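Local coordinates for protein cellulase (Bacteroides salanitronis, PDB 6WQY) that probably hydrolyses beta-1,4-glucosidic bonds of cellulose and related plant polysaccharides, this chain being the family 5 glycoside hydrolase catalytic domain of a longer protein, at residues 62-67 against 102-107; 358-361 against 366-369; 41-46 against 52-57; 206-211 against 217-222. All blocks are in the same frame, centred on the assembly; numbering follows the deposited sequence.

In the fold
All four contacts belong to one (beta/alpha)8 barrel. Contacts 1 and 4 are buried, contact 1 joining two neighbouring helices of the outer layer and contact 4 tying the end of helix 191-209 to the strand that follows it. Contacts 2 and 3 are partly buried and lie in loops that follow barrel strands. Their chemistry differs accordingly: aromatic and aliphatic packing without cross-contact hydrogen bonds in contact 1, a buried arginine in contact 4, backbone bonds and a water in contact 2, an indole over backbone in contact 3. Contacts 1 and 2 share helix 61-70, where L63 and L67 touch F360, and V104 of contact 1 meets L41 of contact 3.

Contact 1. Residues 62-67 against 102-107; sequences ALFDAL and AEVVGY
Within the outer helical layer of the barrel, F64 of helix 61-70 reaches across to Y107 and V104 of helix 95-110. The phenyl ring does most of the touching. Its CG lies anti to the carbonyl carbon (chi1 -75°), which turns the ring toward helix 95-110. One face of the ring receives Y107 CB, 3.5 Å from F64 CD1, and farther along, toward the rim, the carbonyl oxygen of V104. On the opposite face L67 CD1 of the same helix comes in near the rim. The two aromatic rings meet obliquely, with centroids 5.8 Å apart and planes at 48°. At the far end of the phenyl, CZ lies 3.7 Å from V104 CG1, the valine side chain crossing F64 at about a right angle.

These are the consecutive helices that follow the first and second strands of a (beta/alpha)8 barrel, and the contact continues inward onto those strands: F64 touches V75, while V104 touches L37 and I77. The hydroxyl of Y107 leads away from helix 61-70 to a hydrogen bond with R100, and Q61 NE2 reaches the backbone oxygen of Y107, a direct polar tie between the helices.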
# COMPACT_ATOMS: atom_id res chain seq x y z
N ALA A 62 -18.70 7.62 -7.92
CA ALA A 62 -18.32 8.95 -8.35
C ALA A 62 -16.86 9.25 -8.01
O ALA A 62 -16.16 9.91 -8.78
CB ALA A 62 -19.24 10.01 -7.75
N LEU A 63 -16.40 8.81 -6.84
CA LEU A 63 -14.99 9.00 -6.49
C LEU A 63 -14.09 8.30 -7.49
O LEU A 63 -13.12 8.88 -7.98
CB LEU A 63 -14.71 8.47 -5.08
CG LEU A 63 -13.22 8.39 -4.74
CD1 LEU A 63 -12.55 9.76 -4.68
CD2 LEU A 63 -13.01 7.60 -3.47
N PHE A 64 -14.37 7.03 -7.78
CA PHE A 64 -13.49 6.26 -8.66
C PHE A 64 -13.51 6.79 -10.08
O PHE A 64 -12.47 6.82 -10.74
CB PHE A 64 -13.82 4.77 -8.54
CG PHE A 64 -13.30 4.18 -7.26
CD1 PHE A 64 -13.98 4.34 -6.07
CD2 PHE A 64 -12.11 3.48 -7.25
CE1 PHE A 64 -13.47 3.82 -4.89
CE2 PHE A 64 -11.60 2.94 -6.09
CZ PHE A 64 -12.28 3.12 -4.91
N ASP A 65 -14.66 7.27 -10.54
CA ASP A 65 -14.71 7.92 -11.84
C ASP A 65 -13.82 9.15 -11.86
O ASP A 65 -13.11 9.41 -12.84
CB ASP A 65 -16.15 8.33 -12.15
CG ASP A 65 -17.07 7.16 -12.44
OD1 ASP A 65 -16.61 6.02 -12.61
OD2 ASP A 65 -18.30 7.41 -12.52
N ALA A 66 -13.83 9.91 -10.76
CA ALA A 66 -13.00 11.10 -10.66
C ALA A 66 -11.52 10.74 -10.64
O ALA A 66 -10.71 11.44 -11.26
CB ALA A 66 -13.38 11.92 -9.42
N LEU A 67 -11.15 9.66 -9.95
CA LEU A 67 -9.75 9.25 -9.93
C LEU A 67 -9.27 8.90 -11.33
O LEU A 67 -8.17 9.29 -11.74
CB LEU A 67 -9.58 8.04 -9.01
CG LEU A 67 -9.82 8.30 -7.53
CD1 LEU A 67 -9.88 7.00 -6.76
CD2 LEU A 67 -8.74 9.19 -6.95
N ALA A 102 -16.37 -5.81 -1.97
CA ALA A 102 -16.63 -6.08 -3.38
C ALA A 102 -17.26 -4.89 -4.09
O ALA A 102 -17.00 -4.68 -5.29
CB ALA A 102 -17.50 -7.33 -3.52
N GLU A 103 -18.08 -4.10 -3.40
CA GLU A 103 -18.62 -2.89 -4.01
C GLU A 103 -17.51 -1.93 -4.39
O GLU A 103 -17.50 -1.36 -5.49
CB GLU A 103 -19.60 -2.20 -3.07
CG GLU A 103 -20.91 -2.92 -2.90
CD GLU A 103 -21.87 -2.27 -1.93
OE1 GLU A 103 -21.52 -1.26 -1.28
OE2 GLU A 103 -23.01 -2.78 -1.80
N VAL A 104 -16.57 -1.71 -3.48
CA VAL A 104 -15.50 -0.75 -3.71
C VAL A 104 -14.55 -1.27 -4.79
O VAL A 104 -14.15 -0.51 -5.68
CB VAL A 104 -14.80 -0.41 -2.39
CG1 VAL A 104 -13.66 0.57 -2.62
CG2 VAL A 104 -15.80 0.19 -1.41
N VAL A 105 -14.20 -2.56 -4.76
CA VAL A 105 -13.46 -3.17 -5.86
C VAL A 105 -14.19 -2.94 -7.18
O VAL A 105 -13.57 -2.63 -8.21
CB VAL A 105 -13.24 -4.67 -5.59
CG1 VAL A 105 -12.75 -5.38 -6.84
CG2 VAL A 105 -12.25 -4.86 -4.45
N GLY A 106 -15.51 -3.11 -7.18
CA GLY A 106 -16.29 -2.91 -8.39
C GLY A 106 -16.29 -1.49 -8.89
O GLY A 106 -16.34 -1.27 -10.10
N TYR A 107 -16.22 -0.51 -7.99
CA TYR A 107 -16.10 0.87 -8.43
C TYR A 107 -14.81 1.05 -9.22
O TYR A 107 -14.79 1.71 -10.26
CB TYR A 107 -16.06 1.84 -7.25
CG TYR A 107 -17.24 1.88 -6.32
CD1 TYR A 107 -18.52 1.52 -6.72
CD2 TYR A 107 -17.06 2.29 -5.01
CE1 TYR A 107 -19.59 1.58 -5.82
CE2 TYR A 107 -18.10 2.36 -4.12
CZ TYR A 107 -19.36 2.00 -4.52
OH TYR A 107 -20.40 2.06 -3.59

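Contact 2. Residues 358-361 against 366-369; sequences ALFN and EMLN
F360 and M367 face each other as the non-hydrogen-bonded pair of a single antiparallel bridge, their CA atoms 4.4 Å apart. Two backbone bonds flank the pair. L368 N donates to L359 O at 2.9 Å, and N361 N donates to E366 O, also at 2.9 Å. Between them, the CA-H groups of M367 and F360 approach those same two oxygens, the F360 CA to E366 O distance being 3.2 Å.

The side chains of the bridged pair run side by side and point the same way, M367 CG lying 3.7 Å from F360 CE2. On the other side of the bridge L368 turns back toward residues 358-361; with CG anti to its carbonyl carbon (chi1 -58°), its CD1 comes to 3.9 Å from A358 CB. Beyond L368 a water takes over from direct bonding, donating to A358 O and to L368 O, both at 2.7 Å.

Farther out, N361 OD1 accepts from the backbone N of A363 and of T364, an Asx turn that helps to reverse the chain. F360 is lodged against L63 and L67 of helix 61-70 and I375 of helix 371-383, and its ring meets W35. The arrangement is a short hairpin-like loop between the last strand and last helix of a (beta/alpha)8 barrel, packed where the first and last helices adjoin.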
# COMPACT_ATOMS: atom_id res chain seq x y z
N ALA A 358 -5.66 15.02 1.98
CA ALA A 358 -6.76 14.82 1.04
C ALA A 358 -6.53 15.54 -0.28
O ALA A 358 -6.21 16.74 -0.31
CB ALA A 358 -8.05 15.35 1.66
N LEU A 359 -6.76 14.83 -1.37
CA LEU A 359 -6.85 15.39 -2.71
C LEU A 359 -8.28 15.40 -3.23
O LEU A 359 -8.64 16.29 -4.00
CB LEU A 359 -5.97 14.62 -3.69
CG LEU A 359 -4.50 14.52 -3.32
CD1 LEU A 359 -3.75 13.67 -4.36
CD2 LEU A 359 -3.84 15.87 -3.17
N PHE A 360 -9.10 14.42 -2.81
CA PHE A 360 -10.48 14.32 -3.23
C PHE A 360 -11.37 14.13 -2.00
O PHE A 360 -10.98 13.47 -1.03
CB PHE A 360 -10.73 13.08 -4.10
CG PHE A 360 -9.93 13.04 -5.37
CD1 PHE A 360 -8.66 12.51 -5.37
CD2 PHE A 360 -10.45 13.52 -6.55
CE1 PHE A 360 -7.90 12.48 -6.53
CE2 PHE A 360 -9.71 13.48 -7.71
CZ PHE A 360 -8.43 12.95 -7.70
N ASN A 361 -12.59 14.65 -2.08
CA ASN A 361 -13.64 14.19 -1.17
C ASN A 361 -13.96 12.74 -1.55
O ASN A 361 -14.25 12.44 -2.71
CB ASN A 361 -14.87 15.09 -1.30
CG ASN A 361 -15.96 14.72 -0.33
OD1 ASN A 361 -16.56 13.65 -0.44
ND2 ASN A 361 -16.23 15.58 0.64
N GLU A 366 -15.03 15.22 -5.69
CA GLU A 366 -14.54 16.54 -6.03
C GLU A 366 -13.11 16.72 -5.56
O GLU A 366 -12.74 16.29 -4.46
CB GLU A 366 -15.42 17.61 -5.39
CG GLU A 366 -16.81 17.67 -5.97
CD GLU A 366 -16.86 18.25 -7.37
OE1 GLU A 366 -15.89 18.91 -7.79
OE2 GLU A 366 -17.88 18.05 -8.06
N MET A 367 -12.30 17.37 -6.38
CA MET A 367 -10.97 17.76 -5.97
C MET A 367 -11.04 18.86 -4.92
O MET A 367 -11.89 19.75 -4.99
CB MET A 367 -10.16 18.27 -7.17
CG MET A 367 -9.68 17.16 -8.08
SD MET A 367 -8.72 17.85 -9.43
CE MET A 367 -8.53 16.39 -10.45
N LEU A 368 -10.14 18.79 -3.95
CA LEU A 368 -10.07 19.76 -2.86
C LEU A 368 -8.86 20.67 -3.03
O LEU A 368 -7.77 20.21 -3.36
CB LEU A 368 -9.99 19.05 -1.52
CG LEU A 368 -11.15 18.10 -1.21
CD1 LEU A 368 -10.96 17.44 0.16
CD2 LEU A 368 -12.47 18.83 -1.28
N ASN A 369 -9.05 21.96 -2.76
CA ASN A 369 -7.95 22.93 -2.72
C ASN A 369 -7.16 22.83 -4.02
O ASN A 369 -7.77 22.86 -5.10
CB ASN A 369 -7.16 22.72 -1.44
CG ASN A 369 -8.03 22.84 -0.20
OD1 ASN A 369 -8.98 23.61 -0.19
ND2 ASN A 369 -7.72 22.06 0.82
O HOH W 1 -5.94 18.90 -1.84

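Contact 3. Residues 41-46 against 52-57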
# COMPACT_ATOMS: atom_id res chain seq x y z
N LEU A 41 -12.15 1.99 4.39
CA LEU A 41 -12.39 0.63 4.88
C LEU A 41 -11.35 0.20 5.90
O LEU A 41 -11.55 -0.82 6.58
CB LEU A 41 -12.52 -0.37 3.74
CG LEU A 41 -13.69 -0.14 2.81
CD1 LEU A 41 -13.70 -1.15 1.66
CD2 LEU A 41 -15.02 -0.20 3.54
N ASP A 42 -10.25 0.95 6.01
CA ASP A 42 -9.27 0.74 7.07
C ASP A 42 -9.73 1.28 8.43
O ASP A 42 -9.18 0.86 9.46
CB ASP A 42 -7.90 1.35 6.71
CG ASP A 42 -7.97 2.74 6.08
OD1 ASP A 42 -8.80 2.97 5.17
OD2 ASP A 42 -7.16 3.61 6.50
N ALA A 43 -10.69 2.20 8.44
CA ALA A 43 -11.10 2.85 9.68
C ALA A 43 -11.82 1.85 10.58
O ALA A 43 -12.56 0.98 10.12
CB ALA A 43 -12.01 4.03 9.39
N HIS A 44 -11.61 2.00 11.88
CA HIS A 44 -12.25 1.13 12.85
C HIS A 44 -12.45 1.92 14.14
O HIS A 44 -11.64 2.79 14.47
CB HIS A 44 -11.45 -0.15 13.10
CG HIS A 44 -10.05 0.09 13.56
ND1 HIS A 44 -9.67 -0.05 14.89
CD2 HIS A 44 -8.94 0.45 12.89
CE1 HIS A 44 -8.38 0.23 15.00
NE2 HIS A 44 -7.91 0.53 13.80
N ASN A 45 -13.50 1.58 14.87
CA ASN A 45 -13.86 2.29 16.08
C ASN A 45 -14.60 1.32 16.96
O ASN A 45 -15.43 0.54 16.49
CB ASN A 45 -14.75 3.50 15.75
CG ASN A 45 -14.87 4.47 16.92
OD1 ASN A 45 -13.98 4.56 17.77
ND2 ASN A 45 -15.97 5.21 16.96
N ASN A 46 -14.27 1.35 18.26
CA ASN A 46 -14.92 0.48 19.24
C ASN A 46 -14.79 -1.00 18.86
O ASN A 46 -15.71 -1.79 19.06
CB ASN A 46 -16.37 0.89 19.46
CG ASN A 46 -16.50 2.32 19.97
OD1 ASN A 46 -15.66 2.79 20.74
ND2 ASN A 46 -17.56 3.00 19.55
N THR A 52 -17.10 5.01 8.08
CA THR A 52 -17.39 6.43 8.15
C THR A 52 -16.96 7.06 9.47
O THR A 52 -17.35 8.20 9.75
CB THR A 52 -18.88 6.68 7.90
OG1 THR A 52 -19.67 5.98 8.87
CG2 THR A 52 -19.28 6.22 6.51
N SER A 53 -16.14 6.36 10.26
CA SER A 53 -15.81 6.84 11.59
C SER A 53 -14.54 7.67 11.68
O SER A 53 -14.27 8.23 12.76
CB SER A 53 -15.71 5.66 12.57
OG SER A 53 -14.58 4.86 12.32
N TRP A 54 -13.75 7.75 10.61
CA TRP A 54 -12.50 8.50 10.62
C TRP A 54 -12.54 9.62 9.58
O TRP A 54 -11.60 9.81 8.81
CB TRP A 54 -11.28 7.61 10.37
CG TRP A 54 -10.92 6.67 11.49
CD1 TRP A 54 -11.57 6.47 12.67
CD2 TRP A 54 -9.79 5.79 11.50
NE1 TRP A 54 -10.91 5.54 13.42
CE2 TRP A 54 -9.82 5.08 12.72
CE3 TRP A 54 -8.76 5.53 10.60
CZ2 TRP A 54 -8.85 4.14 13.06
CZ3 TRP A 54 -7.79 4.61 10.93
CH2 TRP A 54 -7.84 3.92 12.16
N GLY A 55 -13.64 10.37 9.56
CA GLY A 55 -13.66 11.61 8.83
C GLY A 55 -14.13 11.57 7.40
O GLY A 55 -14.17 12.63 6.76
N ASN A 56 -14.49 10.40 6.88
CA ASN A 56 -14.97 10.28 5.51
C ASN A 56 -16.40 9.75 5.47
O ASN A 56 -16.77 8.89 6.27
CB ASN A 56 -14.08 9.34 4.70
CG ASN A 56 -12.73 9.94 4.45
OD1 ASN A 56 -12.63 11.03 3.88
ND2 ASN A 56 -11.68 9.28 4.91
N ALA A 57 -17.19 10.26 4.54
CA ALA A 57 -18.44 9.62 4.16
C ALA A 57 -18.13 8.42 3.27
O ALA A 57 -17.01 8.24 2.80
CB ALA A 57 -19.37 10.62 3.47
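The indole of W54 lies against the backbone of A43 and H44, which cover one of its faces. A43 CA stands 3.7 Å from the centroid of the six-membered ring and only 14° off the ring normal, a CH-pi contact. A43 CB covers the neighbouring part of that face, 3.5 Å from W54 CD2, and the backbone N of H44 lies over it nearer the rim. The imidazole of H44 has W54 CZ2 over one face, 3.7 Å from H44 CD2; the ring planes meet obliquely at 50°. In plane at the edge of the imidazole is the carbonyl oxygen of D42, which accepts a hydrogen bond from T80 OG1. H44 CG sits between its backbone N and carbonyl carbon (chi1 57°), and this torsion brings the ring back to the indole although its CB leaves the other segment.

At the pyrrole end of the indole, W54 NE1 lies 3.0 Å from H44 O. Beside it, S53 OG comes to 3.7 Å from N45 CB, but the hydroxyl's polar partner is the backbone oxygen of D50. Both segments belong to the long loop after barrel strand 34-37, on the side of a (beta/alpha)8 barrel where family 5 enzymes have their active-site cleft; the imidazole also meets the ring of H121. With W54 reduced to alanine, the A43-H44 backbone would probably lose its aromatic cover and the H44 ring one of the groups that limit its turning. Dispersion and CH-pi attraction between the indole face and the A43-H44 backbone are thus a clear part of the contact.

Contact 4. Residues 206-211 against 217-222; sequences AVRATG and RYLGVP
Hydrogen bonding centres on R208, whose guanidinium grips the backbone oxygen of R217 end-on with two nitrogens. NH1 donates to R217 O at 2.8 Å in the carbonyl plane and on a lone pair, while NH2 reaches the same oxygen at 3.1 Å, almost straight on to the C=O. That oxygen lies only 4° out of the guanidinium plane. A bend at chi2 (-53°) swings the arginine chain toward R217. NH2 also forms a salt bridge with D240, and NH1 bonds to N214 O, so the rotation of the group is fixed by three partners.

These bonds join the C-terminal part of helix 191-209 to the loop residue R217, just before strand 219-222, on the returning half of a beta-alpha-beta crossover from barrel strand 167-170. A leucine at R208 would probably leave D240 without its charged mate and the R217 carbonyl without either donor.

Packing comes from L219, in the strand itself. Its CD1 methyl sits over the centre of one face of the cationic guanidinium, 3.6 Å from R208 CZ. The apolar pair is L219 CD2 with V207 CG1, tip to tip at 4.1 Å. F169 of strand 167-170 touches both V207 and L219.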
# COMPACT_ATOMS: atom_id res chain seq x y z
N ALA A 206 -2.42 -20.08 0.25
CA ALA A 206 -3.86 -20.10 0.40
C ALA A 206 -4.56 -19.51 -0.82
O ALA A 206 -5.57 -20.04 -1.28
CB ALA A 206 -4.28 -19.35 1.67
N VAL A 207 -4.03 -18.41 -1.36
CA VAL A 207 -4.62 -17.82 -2.55
C VAL A 207 -4.50 -18.77 -3.73
O VAL A 207 -5.48 -19.03 -4.45
CB VAL A 207 -3.97 -16.45 -2.85
CG1 VAL A 207 -4.44 -15.92 -4.21
CG2 VAL A 207 -4.27 -15.45 -1.74
N ARG A 208 -3.30 -19.32 -3.96
CA ARG A 208 -3.10 -20.18 -5.11
C ARG A 208 -3.96 -21.43 -5.04
O ARG A 208 -4.41 -21.93 -6.07
CB ARG A 208 -1.63 -20.56 -5.26
CG ARG A 208 -0.67 -19.40 -5.47
CD ARG A 208 -1.05 -18.49 -6.61
NE ARG A 208 0.01 -17.50 -6.84
CZ ARG A 208 -0.18 -16.28 -7.33
NH1 ARG A 208 -1.40 -15.85 -7.62
NH2 ARG A 208 0.84 -15.47 -7.50
N ALA A 209 -4.20 -21.95 -3.83
CA ALA A 209 -4.97 -23.18 -3.69
C ALA A 209 -6.40 -23.03 -4.16
O ALA A 209 -7.05 -24.04 -4.48
CB ALA A 209 -4.96 -23.63 -2.23
N THR A 210 -6.92 -21.80 -4.23
CA THR A 210 -8.28 -21.62 -4.70
C THR A 210 -8.40 -21.76 -6.21
O THR A 210 -9.52 -21.85 -6.72
CB THR A 210 -8.87 -20.27 -4.25
OG1 THR A 210 -8.20 -19.19 -4.91
CG2 THR A 210 -8.80 -20.11 -2.74
N GLY A 211 -7.29 -21.78 -6.94
CA GLY A 211 -7.32 -22.10 -8.35
C GLY A 211 -7.86 -20.98 -9.22
O GLY A 211 -8.02 -19.83 -8.81
N ARG A 217 -2.90 -14.53 -10.40
CA ARG A 217 -3.11 -13.15 -9.96
C ARG A 217 -1.81 -12.58 -9.40
O ARG A 217 -1.03 -13.28 -8.76
CB ARG A 217 -4.17 -13.15 -8.86
CG ARG A 217 -4.63 -11.76 -8.43
CD ARG A 217 -5.76 -11.78 -7.42
NE ARG A 217 -6.89 -12.58 -7.85
CZ ARG A 217 -7.73 -12.26 -8.82
NH1 ARG A 217 -7.60 -11.11 -9.46
NH2 ARG A 217 -8.71 -13.10 -9.15
N TYR A 218 -1.58 -11.27 -9.63
CA TYR A 218 -0.46 -10.59 -8.98
C TYR A 218 -0.79 -10.37 -7.51
O TYR A 218 -1.90 -9.97 -7.15
CB TYR A 218 -0.16 -9.24 -9.65
CG TYR A 218 0.33 -9.35 -11.07
CD1 TYR A 218 -0.54 -9.57 -12.11
CD2 TYR A 218 1.69 -9.25 -11.38
CE1 TYR A 218 -0.10 -9.67 -13.42
CE2 TYR A 218 2.14 -9.36 -12.68
CZ TYR A 218 1.25 -9.56 -13.70
OH TYR A 218 1.66 -9.67 -15.00
N LEU A 219 0.19 -10.65 -6.65
CA LEU A 219 0.05 -10.53 -5.22
C LEU A 219 1.16 -9.64 -4.67
O LEU A 219 2.29 -9.65 -5.17
CB LEU A 219 0.14 -11.89 -4.53
CG LEU A 219 -0.72 -13.00 -5.12
CD1 LEU A 219 -0.48 -14.31 -4.37
CD2 LEU A 219 -2.20 -12.65 -5.11
N GLY A 220 0.83 -8.88 -3.62
CA GLY A 220 1.81 -8.07 -2.90
C GLY A 220 2.15 -8.70 -1.56
O GLY A 220 1.26 -9.19 -0.86
N VAL A 221 3.43 -8.68 -1.21
CA VAL A 221 3.93 -9.23 0.04
C VAL A 221 4.91 -8.25 0.66
O VAL A 221 5.85 -7.81 -0.01
CB VAL A 221 4.56 -10.63 -0.17
CG1 VAL A 221 3.47 -11.67 -0.32
CG2 VAL A 221 5.49 -10.65 -1.38
N PRO A 222 4.74 -7.89 1.95
CA PRO A 222 5.60 -6.87 2.54
C PRO A 222 6.77 -7.43 3.33
O PRO A 222 6.78 -8.58 3.78
CB PRO A 222 4.64 -6.13 3.49
CG PRO A 222 3.75 -7.24 4.00
CD PRO A 222 3.53 -8.13 2.77